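Local coordinates for protein VAL-1 (Chlorella virus, PDB 3GNE) that cleaves the polysaccharide alginate by beta-elimination, as a viral alginate lyase of polysaccharide lyase family 14, at residues 173-184 against 201-212; 126-134 against 141-149. All coordinates share one frame; numbering follows the deposited sequence.

Contact 1: 173-184 against 201-212; sequences KMNTFKNGIPQL and RINWSRSPDLLI
Asn175 points its side chain at the backbone of Ile202 to Ser205. Its CB lies 3.7 Å from Ile202 O, and CG stands between the backbone N and the carbonyl carbon (chi1 53°), which turns the amide onto residues 203-205. At the tip OD1 accepts two backbone N-H groups, from Trp204 N at 2.8 Å and Ser205 N at 3.2 Å; the first donor sits above the carbonyl plane, the second 17° from it. The other tip atom, ND2, gives a hydrogen to Thr176 O, which Gln183 N reaches from the opposite face, and the amide is thus fixed in rotation. Asn175 ND2 also covers one face of the Phe177 ring toward its rim, while Pro208 packs on the opposite face, its CD 4.0 Å from the ring centroid in a CH-pi contact. Ser205 OG meets that ring at its edge. Met174, bent at chi2 and chi3, curls its methyl CE to 3.5 Å from Trp204 CB and sets SD obliquely beside the indole, a Met-aromatic contact; its CG touches Leu211 and Ile212. Farther along, Leu184 CD2 lies against the Asn203 amide, and Pro182 CB against the same group. A type I' turn from Lys178 to Ile181 closes the short hairpin that carries Phe177 and Pro182. This hairpin projects beyond strands 166-173, 186-192 and 195-202 of one sheet. Trp204 NE1 is hydrogen-bonded to Glu187 O of strand 186-192, and the side chains of Met174 and Trp204 reach Ile98 in strand 91-99 of the other sheet.

Contact 2: 126-134 against 141-149; sequences IDYIYPPSD and GLDPEGHGI. With FLC (citrate anion), chain C.
Tyr128, Tyr130 and His147 converge on one carboxylate of a citrate anion, probably taken up from the crystallisation liquor. Tyr128 OH donates to citrate OB1 at 2.6 Å, whereas Tyr130 OH and His147 ND1 both donate to OB2, the imidazole at 2.8 Å in an almost straight bond (178°). The citrate is also hydrogen-bonded by Lys92, Gly105 and Arg116; such a carboxylate-binding cluster is consistent with a place for the acidic sugars of alginate. Behind this first layer, Tyr106 N donates to Tyr130 OH, His108 stacks on the Tyr130 ring, and Tyr106 meets the His147 imidazole with the ring planes about 60° apart. Gly148 N donates to Tyr128 OH at 2.8 Å, holding the phenol oxygen from the loop. CG of Tyr128 lies anti to the backbone N (chi1 -173°), which carries the ring across to Gly148, whose CA lies 3.6 Å from Tyr130 CD1. Ile129 and Ile149 form an antiparallel hydrogen-bonded pair, joining strand 149-151 to 125-130 at the edge of the seven-stranded sheet in a concanavalin-like fold. Leu142 CD1 packs on Pro131 CG and Ile129 CG2. Pro144, the centre of an inverse gamma turn, sets CB 3.2 Å from Pro132 O.

Both contacts are partly buried, but contact 1 is the more peripheral, its centre about 20 Å from the centre of the chain against about 14 Å for contact 2. In contact 1 Met174, Asn175 and Trp204 are buried and the hairpin tip is exposed; in contact 2 the strand residues are buried and His147 is exposed. Contact 1 joins a projecting hairpin to the chain crossing between the sheets, through amide-to-backbone bonds and apolar packing. Contact 2 ties the loop leading into edge strand 149-151 back to strand 125-130 beside it, through strand pairing and a polar cluster round an anion. They touch directly: Trp204 CZ3 packs 3.7 Å from Ile129 CG2.

Contact 1: 173-184 against 201-212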
loop_
_atom_site.group_PDB
_atom_site.type_symbol
_atom_site.label_atom_id
_atom_site.label_comp_id
_atom_site.label_asym_id
_atom_site.label_seq_id
_atom_site.Cartn_x
_atom_site.Cartn_y
_atom_site.Cartn_z
ATOM N N LYS A 173 -10.220 5.956 5.614
ATOM C CA LYS A 173 -10.958 6.815 6.547
ATOM C C LYS A 173 -11.498 5.935 7.666
ATOM O O LYS A 173 -12.235 4.971 7.424
ATOM C CB LYS A 173 -12.128 7.501 5.821
ATOM C CG LYS A 173 -12.982 8.339 6.794
ATOM C CD LYS A 173 -14.055 9.104 6.028
ATOM C CE LYS A 173 -14.635 10.122 7.022
ATOM N NZ LYS A 173 -15.539 9.505 8.015
ATOM N N MET A 174 -11.082 6.268 8.887
ATOM C CA MET A 174 -11.527 5.471 10.023
ATOM C C MET A 174 -13.051 5.501 10.164
ATOM O O MET A 174 -13.699 6.490 9.867
ATOM C CB MET A 174 -10.904 5.979 11.340
ATOM C CG MET A 174 -9.418 5.666 11.475
ATOM S SD MET A 174 -9.051 3.911 11.683
ATOM C CE MET A 174 -10.347 3.387 12.799
ATOM N N ASN A 175 -13.540 4.353 10.670
ATOM C CA ASN A 175 -14.915 4.424 11.160
ATOM C C ASN A 175 -15.004 5.359 12.358
ATOM O O ASN A 175 -13.991 5.689 13.025
ATOM C CB ASN A 175 -15.360 3.046 11.633
ATOM C CG ASN A 175 -14.393 2.431 12.653
ATOM O OD1 ASN A 175 -13.328 1.909 12.278
ATOM N ND2 ASN A 175 -14.732 2.522 13.965
ATOM N N THR A 176 -16.238 5.762 12.654
ATOM C CA THR A 176 -16.508 6.532 13.890
ATOM C C THR A 176 -16.883 5.568 15.002
ATOM O O THR A 176 -17.024 4.380 14.741
ATOM C CB THR A 176 -17.589 7.574 13.730
ATOM O OG1 THR A 176 -18.813 6.909 13.367
ATOM C CG2 THR A 176 -17.261 8.503 12.569
ATOM N N PHE A 177 -17.032 6.068 16.212
ATOM C CA PHE A 177 -17.463 5.266 17.325
ATOM C C PHE A 177 -18.640 6.001 17.953
ATOM O O PHE A 177 -18.735 7.234 18.007
ATOM C CB PHE A 177 -16.395 5.076 18.416
ATOM C CG PHE A 177 -15.192 4.376 17.775
ATOM C CD1 PHE A 177 -15.036 3.012 17.931
ATOM C CD2 PHE A 177 -14.291 5.105 17.024
ATOM C CE1 PHE A 177 -13.960 2.373 17.332
ATOM C CE2 PHE A 177 -13.200 4.471 16.415
ATOM C CZ PHE A 177 -13.074 3.109 16.577
ATOM N N LYS A 178 -19.599 5.240 18.454
ATOM C CA LYS A 178 -20.690 6.032 19.108
ATOM C C LYS A 178 -20.929 5.320 20.442
ATOM O O LYS A 178 -21.008 4.088 20.285
ATOM C CB LYS A 178 -21.848 6.168 18.153
ATOM C CG LYS A 178 -23.001 5.207 18.345
ATOM C CD LYS A 178 -24.308 5.970 18.581
ATOM C CE LYS A 178 -25.200 5.103 19.470
ATOM N NZ LYS A 178 -24.325 4.044 20.086
ATOM N N ASN A 179 -20.814 6.038 21.522
ATOM C CA ASN A 179 -20.659 5.374 22.817
ATOM C C ASN A 179 -19.694 4.201 22.737
ATOM O O ASN A 179 -19.921 3.125 23.304
ATOM C CB ASN A 179 -22.030 4.923 23.321
ATOM C CG ASN A 179 -23.078 5.985 23.041
ATOM O OD1 ASN A 179 -24.188 5.697 22.590
ATOM N ND2 ASN A 179 -22.749 7.248 23.291
ATOM N N GLY A 180 -18.576 4.347 22.025
ATOM C CA GLY A 180 -17.607 3.233 22.022
ATOM C C GLY A 180 -17.809 2.078 21.074
ATOM O O GLY A 180 -16.955 1.185 20.898
ATOM N N ILE A 181 -18.942 1.999 20.375
ATOM C CA ILE A 181 -19.192 0.931 19.419
ATOM C C ILE A 181 -18.717 1.352 18.051
ATOM O O ILE A 181 -19.121 2.425 17.584
ATOM C CB ILE A 181 -20.704 0.642 19.334
ATOM C CG1 ILE A 181 -21.437 0.680 20.679
ATOM C CG2 ILE A 181 -20.883 -0.681 18.617
ATOM C CD1 ILE A 181 -21.755 -0.702 21.216
ATOM N N PRO A 182 -17.917 0.586 17.354
ATOM C CA PRO A 182 -17.536 0.976 15.992
ATOM C C PRO A 182 -18.757 1.026 15.072
ATOM O O PRO A 182 -19.603 0.143 15.131
ATOM C CB PRO A 182 -16.610 -0.148 15.531
ATOM C CG PRO A 182 -16.237 -0.906 16.737
ATOM C CD PRO A 182 -17.318 -0.688 17.760
ATOM N N GLN A 183 -18.823 2.044 14.226
ATOM C CA GLN A 183 -20.066 2.371 13.524
ATOM C C GLN A 183 -20.114 1.878 12.080
ATOM O O GLN A 183 -21.027 2.306 11.308
ATOM C CB GLN A 183 -20.308 3.892 13.602
ATOM C CG GLN A 183 -20.600 4.412 14.979
ATOM C CD GLN A 183 -21.855 3.795 15.592
ATOM O OE1 GLN A 183 -21.826 2.966 16.519
ATOM N NE2 GLN A 183 -22.979 4.217 15.056
ATOM N N LEU A 184 -19.218 1.012 11.609
ATOM C CA LEU A 184 -19.319 0.430 10.245
ATOM C C LEU A 184 -19.493 1.485 9.154
ATOM O O LEU A 184 -20.284 1.360 8.218
ATOM C CB LEU A 184 -20.432 -0.644 10.242
ATOM C CG LEU A 184 -20.099 -1.913 11.038
ATOM C CD1 LEU A 184 -21.346 -2.750 11.310
ATOM C CD2 LEU A 184 -19.031 -2.777 10.335
ATOM N N ARG A 201 -18.467 1.353 4.548
ATOM C CA ARG A 201 -19.042 0.440 5.553
ATOM C C ARG A 201 -18.073 -0.488 6.276
ATOM O O ARG A 201 -18.380 -1.576 6.765
ATOM C CB ARG A 201 -20.251 -0.237 4.894
ATOM C CG ARG A 201 -21.395 0.789 4.751
ATOM C CD ARG A 201 -21.686 1.153 3.293
ATOM N NE ARG A 201 -23.112 1.382 3.065
ATOM C CZ ARG A 201 -24.019 0.455 2.783
ATOM N NH1 ARG A 201 -23.670 -0.825 2.681
ATOM N NH2 ARG A 201 -25.291 0.806 2.605
ATOM N N ILE A 202 -16.832 0.007 6.400
ATOM C CA ILE A 202 -15.755 -0.793 6.989
ATOM C C ILE A 202 -15.576 -0.493 8.456
ATOM O O ILE A 202 -15.640 0.675 8.860
ATOM C CB ILE A 202 -14.417 -0.402 6.316
ATOM C CG1 ILE A 202 -14.472 -0.611 4.791
ATOM C CG2 ILE A 202 -13.290 -1.180 6.946
ATOM C CD1 ILE A 202 -13.297 -0.017 4.067
ATOM N N ASN A 203 -15.373 -1.503 9.277
ATOM C CA ASN A 203 -14.831 -1.284 10.632
ATOM C C ASN A 203 -13.301 -1.401 10.568
ATOM O O ASN A 203 -12.776 -2.495 10.364
ATOM C CB ASN A 203 -15.412 -2.238 11.653
ATOM C CG ASN A 203 -16.647 -1.759 12.393
ATOM O OD1 ASN A 203 -17.289 -2.603 13.034
ATOM N ND2 ASN A 203 -16.986 -0.498 12.340
ATOM N N TRP A 204 -12.607 -0.285 10.757
ATOM C CA TRP A 204 -11.139 -0.330 10.736
ATOM C C TRP A 204 -10.539 -0.633 12.080
ATOM O O TRP A 204 -9.401 -1.147 12.131
ATOM C CB TRP A 204 -10.615 1.001 10.219
ATOM C CG TRP A 204 -10.661 1.171 8.738
ATOM C CD1 TRP A 204 -11.353 2.082 8.010
ATOM C CD2 TRP A 204 -9.929 0.343 7.768
ATOM N NE1 TRP A 204 -11.112 1.899 6.675
ATOM C CE2 TRP A 204 -10.250 0.844 6.498
ATOM C CE3 TRP A 204 -9.065 -0.735 7.901
ATOM C CZ2 TRP A 204 -9.742 0.311 5.317
ATOM C CZ3 TRP A 204 -8.533 -1.302 6.750
ATOM C CH2 TRP A 204 -8.881 -0.769 5.497
ATOM N N SER A 205 -11.223 -0.344 13.207
ATOM C CA SER A 205 -10.635 -0.705 14.490
ATOM C C SER A 205 -11.778 -0.815 15.495
ATOM O O SER A 205 -12.864 -0.346 15.304
ATOM C CB SER A 205 -9.568 0.287 15.009
ATOM O OG SER A 205 -10.213 1.428 15.602
ATOM N N ARG A 206 -11.366 -1.448 16.620
ATOM C CA ARG A 206 -12.363 -1.710 17.664
ATOM C C ARG A 206 -12.497 -0.623 18.716
ATOM O O ARG A 206 -13.409 -0.721 19.552
ATOM C CB ARG A 206 -11.964 -3.042 18.327
ATOM C CG ARG A 206 -10.748 -2.839 19.237
ATOM C CD ARG A 206 -10.778 -3.874 20.338
ATOM N NE ARG A 206 -11.055 -5.217 19.894
ATOM C CZ ARG A 206 -11.961 -6.094 20.292
ATOM N NH1 ARG A 206 -12.856 -5.859 21.254
ATOM N NH2 ARG A 206 -11.976 -7.280 19.694
ATOM N N SER A 207 -11.632 0.392 18.714
ATOM C CA SER A 207 -11.746 1.386 19.770
ATOM C C SER A 207 -11.049 2.665 19.315
ATOM O O SER A 207 -10.209 2.673 18.424
ATOM C CB SER A 207 -11.205 0.764 21.061
ATOM O OG SER A 207 -9.877 0.364 20.902
ATOM N N PRO A 208 -11.460 3.809 19.833
ATOM C CA PRO A 208 -11.041 5.098 19.283
ATOM C C PRO A 208 -9.591 5.461 19.529
ATOM O O PRO A 208 -9.120 6.449 18.961
ATOM C CB PRO A 208 -12.017 6.083 19.958
ATOM C CG PRO A 208 -12.486 5.362 21.183
ATOM C CD PRO A 208 -12.531 3.904 20.877
ATOM N N ASP A 209 -8.907 4.664 20.347
ATOM C CA ASP A 209 -7.454 4.812 20.544
ATOM C C ASP A 209 -6.648 4.136 19.422
ATOM O O ASP A 209 -5.415 4.273 19.389
ATOM C CB ASP A 209 -7.015 4.207 21.873
ATOM C CG ASP A 209 -7.267 2.724 21.949
ATOM O OD1 ASP A 209 -8.441 2.337 21.911
ATOM O OD2 ASP A 209 -6.303 1.933 22.024
ATOM N N LEU A 210 -7.353 3.379 18.559
ATOM C CA LEU A 210 -6.628 2.647 17.491
ATOM C C LEU A 210 -6.959 3.307 16.175
ATOM O O LEU A 210 -8.074 3.100 15.654
ATOM C CB LEU A 210 -7.108 1.211 17.526
ATOM C CG LEU A 210 -6.689 0.418 18.784
ATOM C CD1 LEU A 210 -7.449 -0.921 18.844
ATOM C CD2 LEU A 210 -5.176 0.213 18.885
ATOM N N LEU A 211 -6.079 4.134 15.644
ATOM C CA LEU A 211 -6.375 4.965 14.483
ATOM C C LEU A 211 -5.286 4.700 13.459
ATOM O O LEU A 211 -4.429 3.798 13.644
ATOM C CB LEU A 211 -6.417 6.438 14.911
ATOM C CG LEU A 211 -7.412 6.757 16.030
ATOM C CD1 LEU A 211 -7.176 8.186 16.459
ATOM C CD2 LEU A 211 -8.838 6.527 15.522
ATOM N N ILE A 212 -5.307 5.475 12.372
ATOM C CA ILE A 212 -4.226 5.264 11.387
ATOM C C ILE A 212 -2.878 5.548 12.032
ATOM O O ILE A 212 -2.747 6.598 12.685
ATOM C CB ILE A 212 -4.499 6.165 10.190
ATOM C CG1 ILE A 212 -5.809 5.782 9.513
ATOM C CG2 ILE A 212 -3.316 6.101 9.225
ATOM C CD1 ILE A 212 -6.395 6.797 8.542
HETATM O O HOH W 1 -14.618 1.222 21.568
#

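Contact 2: 126-134 against 141-149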
loop_
_atom_site.group_PDB
_atom_site.type_symbol
_atom_site.label_atom_id
_atom_site.label_comp_id
_atom_site.label_asym_id
_atom_site.label_seq_id
_atom_site.Cartn_x
_atom_site.Cartn_y
_atom_site.Cartn_z
ATOM N N ILE A 126 -5.802 -3.826 -7.227
ATOM C CA ILE A 126 -6.866 -3.997 -6.227
ATOM C C ILE A 126 -6.478 -3.250 -4.968
ATOM O O ILE A 126 -5.335 -2.952 -4.681
ATOM C CB ILE A 126 -7.104 -5.478 -5.833
ATOM C CG1 ILE A 126 -5.806 -6.152 -5.382
ATOM C CG2 ILE A 126 -7.740 -6.251 -6.985
ATOM C CD1 ILE A 126 -6.031 -7.476 -4.645
ATOM N N ASP A 127 -7.538 -2.940 -4.169
ATOM C CA ASP A 127 -7.412 -2.640 -2.767
ATOM C C ASP A 127 -7.237 -3.960 -2.016
ATOM O O ASP A 127 -7.897 -4.925 -2.372
ATOM C CB ASP A 127 -8.695 -1.934 -2.313
ATOM C CG ASP A 127 -8.590 -1.264 -0.980
ATOM O OD1 ASP A 127 -7.450 -1.178 -0.424
ATOM O OD2 ASP A 127 -9.622 -0.884 -0.432
ATOM N N TYR A 128 -6.371 -4.016 -1.027
ATOM C CA TYR A 128 -6.062 -5.280 -0.357
ATOM C C TYR A 128 -6.037 -5.044 1.163
ATOM O O TYR A 128 -5.158 -4.338 1.667
ATOM C CB TYR A 128 -4.724 -5.767 -0.876
ATOM C CG TYR A 128 -4.347 -7.155 -0.410
ATOM C CD1 TYR A 128 -5.145 -8.264 -0.775
ATOM C CD2 TYR A 128 -3.201 -7.344 0.372
ATOM C CE1 TYR A 128 -4.822 -9.553 -0.355
ATOM C CE2 TYR A 128 -2.860 -8.642 0.760
ATOM C CZ TYR A 128 -3.655 -9.738 0.413
ATOM O OH TYR A 128 -3.350 -11.021 0.777
ATOM N N ILE A 129 -7.006 -5.591 1.839
ATOM C CA ILE A 129 -7.278 -5.249 3.237
ATOM C C ILE A 129 -7.062 -6.436 4.149
ATOM O O ILE A 129 -7.614 -7.515 3.903
ATOM C CB ILE A 129 -8.740 -4.741 3.373
ATOM C CG1 ILE A 129 -8.922 -3.494 2.508
ATOM C CG2 ILE A 129 -9.077 -4.482 4.860
ATOM C CD1 ILE A 129 -10.335 -2.893 2.568
ATOM N N TYR A 130 -6.358 -6.240 5.257
ATOM C CA TYR A 130 -6.352 -7.176 6.378
ATOM C C TYR A 130 -7.179 -6.501 7.478
ATOM O O TYR A 130 -6.693 -5.485 8.039
ATOM C CB TYR A 130 -4.953 -7.430 6.916
ATOM C CG TYR A 130 -4.191 -8.601 6.315
ATOM C CD1 TYR A 130 -3.777 -8.606 4.973
ATOM C CD2 TYR A 130 -3.814 -9.671 7.114
ATOM C CE1 TYR A 130 -3.054 -9.693 4.456
ATOM C CE2 TYR A 130 -3.112 -10.742 6.586
ATOM C CZ TYR A 130 -2.731 -10.747 5.268
ATOM O OH TYR A 130 -2.013 -11.841 4.810
ATOM N N PRO A 131 -8.371 -6.991 7.757
ATOM C CA PRO A 131 -9.169 -6.390 8.845
ATOM C C PRO A 131 -8.816 -6.988 10.198
ATOM O O PRO A 131 -8.136 -8.016 10.252
ATOM C CB PRO A 131 -10.608 -6.792 8.422
ATOM C CG PRO A 131 -10.392 -8.180 7.818
ATOM C CD PRO A 131 -9.063 -8.116 7.098
ATOM N N PRO A 132 -9.253 -6.344 11.291
ATOM C CA PRO A 132 -8.909 -6.864 12.611
ATOM C C PRO A 132 -9.612 -8.159 12.972
ATOM O O PRO A 132 -10.763 -8.383 12.589
ATOM C CB PRO A 132 -9.415 -5.715 13.543
ATOM C CG PRO A 132 -9.437 -4.486 12.690
ATOM C CD PRO A 132 -9.964 -5.040 11.355
ATOM N N SER A 133 -8.931 -8.970 13.784
ATOM C CA SER A 133 -9.692 -10.110 14.286
ATOM C C SER A 133 -10.717 -9.637 15.311
ATOM O O SER A 133 -10.629 -8.595 15.947
ATOM C CB SER A 133 -8.793 -11.157 14.949
ATOM O OG SER A 133 -7.818 -10.432 15.662
ATOM N N ASP A 134 -11.749 -10.470 15.374
ATOM C CA ASP A 134 -12.793 -10.314 16.392
ATOM C C ASP A 134 -13.429 -8.961 16.279
ATOM O O ASP A 134 -13.679 -8.316 17.313
ATOM C CB ASP A 134 -12.155 -10.511 17.775
ATOM C CG ASP A 134 -11.308 -11.771 17.748
ATOM O OD1 ASP A 134 -11.282 -12.504 16.723
ATOM O OD2 ASP A 134 -10.611 -12.096 18.721
ATOM N N GLY A 141 -17.408 -11.338 3.280
ATOM C CA GLY A 141 -16.073 -11.819 3.003
ATOM C C GLY A 141 -14.962 -10.922 3.553
ATOM O O GLY A 141 -13.812 -11.291 3.351
ATOM N N LEU A 142 -15.312 -9.819 4.254
ATOM C CA LEU A 142 -14.235 -9.035 4.920
ATOM C C LEU A 142 -13.888 -9.728 6.244
ATOM O O LEU A 142 -14.385 -9.379 7.309
ATOM C CB LEU A 142 -14.667 -7.607 5.103
ATOM C CG LEU A 142 -13.569 -6.670 5.625
ATOM C CD1 LEU A 142 -12.309 -6.763 4.765
ATOM C CD2 LEU A 142 -14.094 -5.235 5.672
ATOM N N ASP A 143 -13.079 -10.777 6.143
ATOM C CA ASP A 143 -12.864 -11.734 7.208
ATOM C C ASP A 143 -11.407 -11.752 7.662
ATOM O O ASP A 143 -10.526 -11.831 6.788
ATOM C CB ASP A 143 -13.174 -13.171 6.788
ATOM C CG ASP A 143 -14.597 -13.439 6.409
ATOM O OD1 ASP A 143 -15.467 -12.572 6.572
ATOM O OD2 ASP A 143 -14.836 -14.525 5.895
ATOM N N PRO A 144 -11.129 -11.671 8.955
ATOM C CA PRO A 144 -9.768 -11.659 9.452
ATOM C C PRO A 144 -9.149 -13.038 9.636
ATOM O O PRO A 144 -8.675 -13.427 10.716
ATOM C CB PRO A 144 -9.933 -10.929 10.816
ATOM C CG PRO A 144 -11.260 -11.461 11.304
ATOM C CD PRO A 144 -12.139 -11.458 10.041
ATOM N N GLU A 145 -9.089 -13.769 8.525
ATOM C CA GLU A 145 -8.481 -15.057 8.476
ATOM C C GLU A 145 -7.727 -15.220 7.159
ATOM O O GLU A 145 -8.075 -14.538 6.176
ATOM C CB GLU A 145 -9.551 -16.173 8.522
ATOM C CG GLU A 145 -10.490 -16.111 9.686
ATOM C CD GLU A 145 -11.899 -16.497 9.260
ATOM O OE1 GLU A 145 -12.134 -17.716 9.053
ATOM O OE2 GLU A 145 -12.790 -15.630 9.113
ATOM N N GLY A 146 -6.735 -16.096 7.110
ATOM C CA GLY A 146 -6.073 -16.351 5.827
ATOM C C GLY A 146 -5.387 -15.117 5.269
ATOM O O GLY A 146 -4.819 -14.336 6.014
ATOM N N HIS A 147 -5.395 -14.960 3.944
ATOM C CA HIS A 147 -4.815 -13.832 3.273
ATOM C C HIS A 147 -5.736 -12.627 3.337
ATOM O O HIS A 147 -6.847 -12.732 3.866
ATOM C CB HIS A 147 -4.536 -14.142 1.786
ATOM C CG HIS A 147 -3.503 -15.240 1.665
ATOM N ND1 HIS A 147 -2.164 -15.047 1.868
ATOM C CD2 HIS A 147 -3.677 -16.548 1.364
ATOM C CE1 HIS A 147 -1.518 -16.215 1.692
ATOM N NE2 HIS A 147 -2.421 -17.130 1.388
ATOM N N GLY A 148 -5.238 -11.494 2.820
ATOM C CA GLY A 148 -6.069 -10.299 2.799
ATOM C C GLY A 148 -7.234 -10.450 1.838
ATOM O O GLY A 148 -7.365 -11.404 1.045
ATOM N N ILE A 149 -8.085 -9.426 1.885
ATOM C CA ILE A 149 -9.308 -9.368 1.100
ATOM C C ILE A 149 -9.162 -8.300 0.007
ATOM O O ILE A 149 -8.863 -7.129 0.284
ATOM C CB ILE A 149 -10.522 -9.027 1.999
ATOM C CG1 ILE A 149 -10.528 -9.813 3.306
ATOM C CG2 ILE A 149 -11.812 -9.216 1.209
ATOM C CD1 ILE A 149 -10.503 -11.326 3.182
HETATM C CAC FLC C . 1.427 -10.071 2.950
HETATM C CA FLC C . 1.739 -11.555 2.936
HETATM C CB FLC C . 1.214 -12.191 1.643
HETATM C CBC FLC C . -0.300 -11.991 1.640
HETATM C CG FLC C . 1.537 -13.682 1.672
HETATM C CGC FLC C . 1.057 -14.459 0.436
HETATM O OA1 FLC C . 1.952 -9.351 2.116
HETATM O OA2 FLC C . 0.654 -9.671 3.802
HETATM O OB1 FLC C . -0.754 -11.155 0.835
HETATM O OB2 FLC C . -0.993 -12.623 2.478
HETATM O OG1 FLC C . 0.186 -13.970 -0.277
HETATM O OG2 FLC C . 1.566 -15.603 0.257
HETATM O OHB FLC C . 1.861 -11.587 0.538
#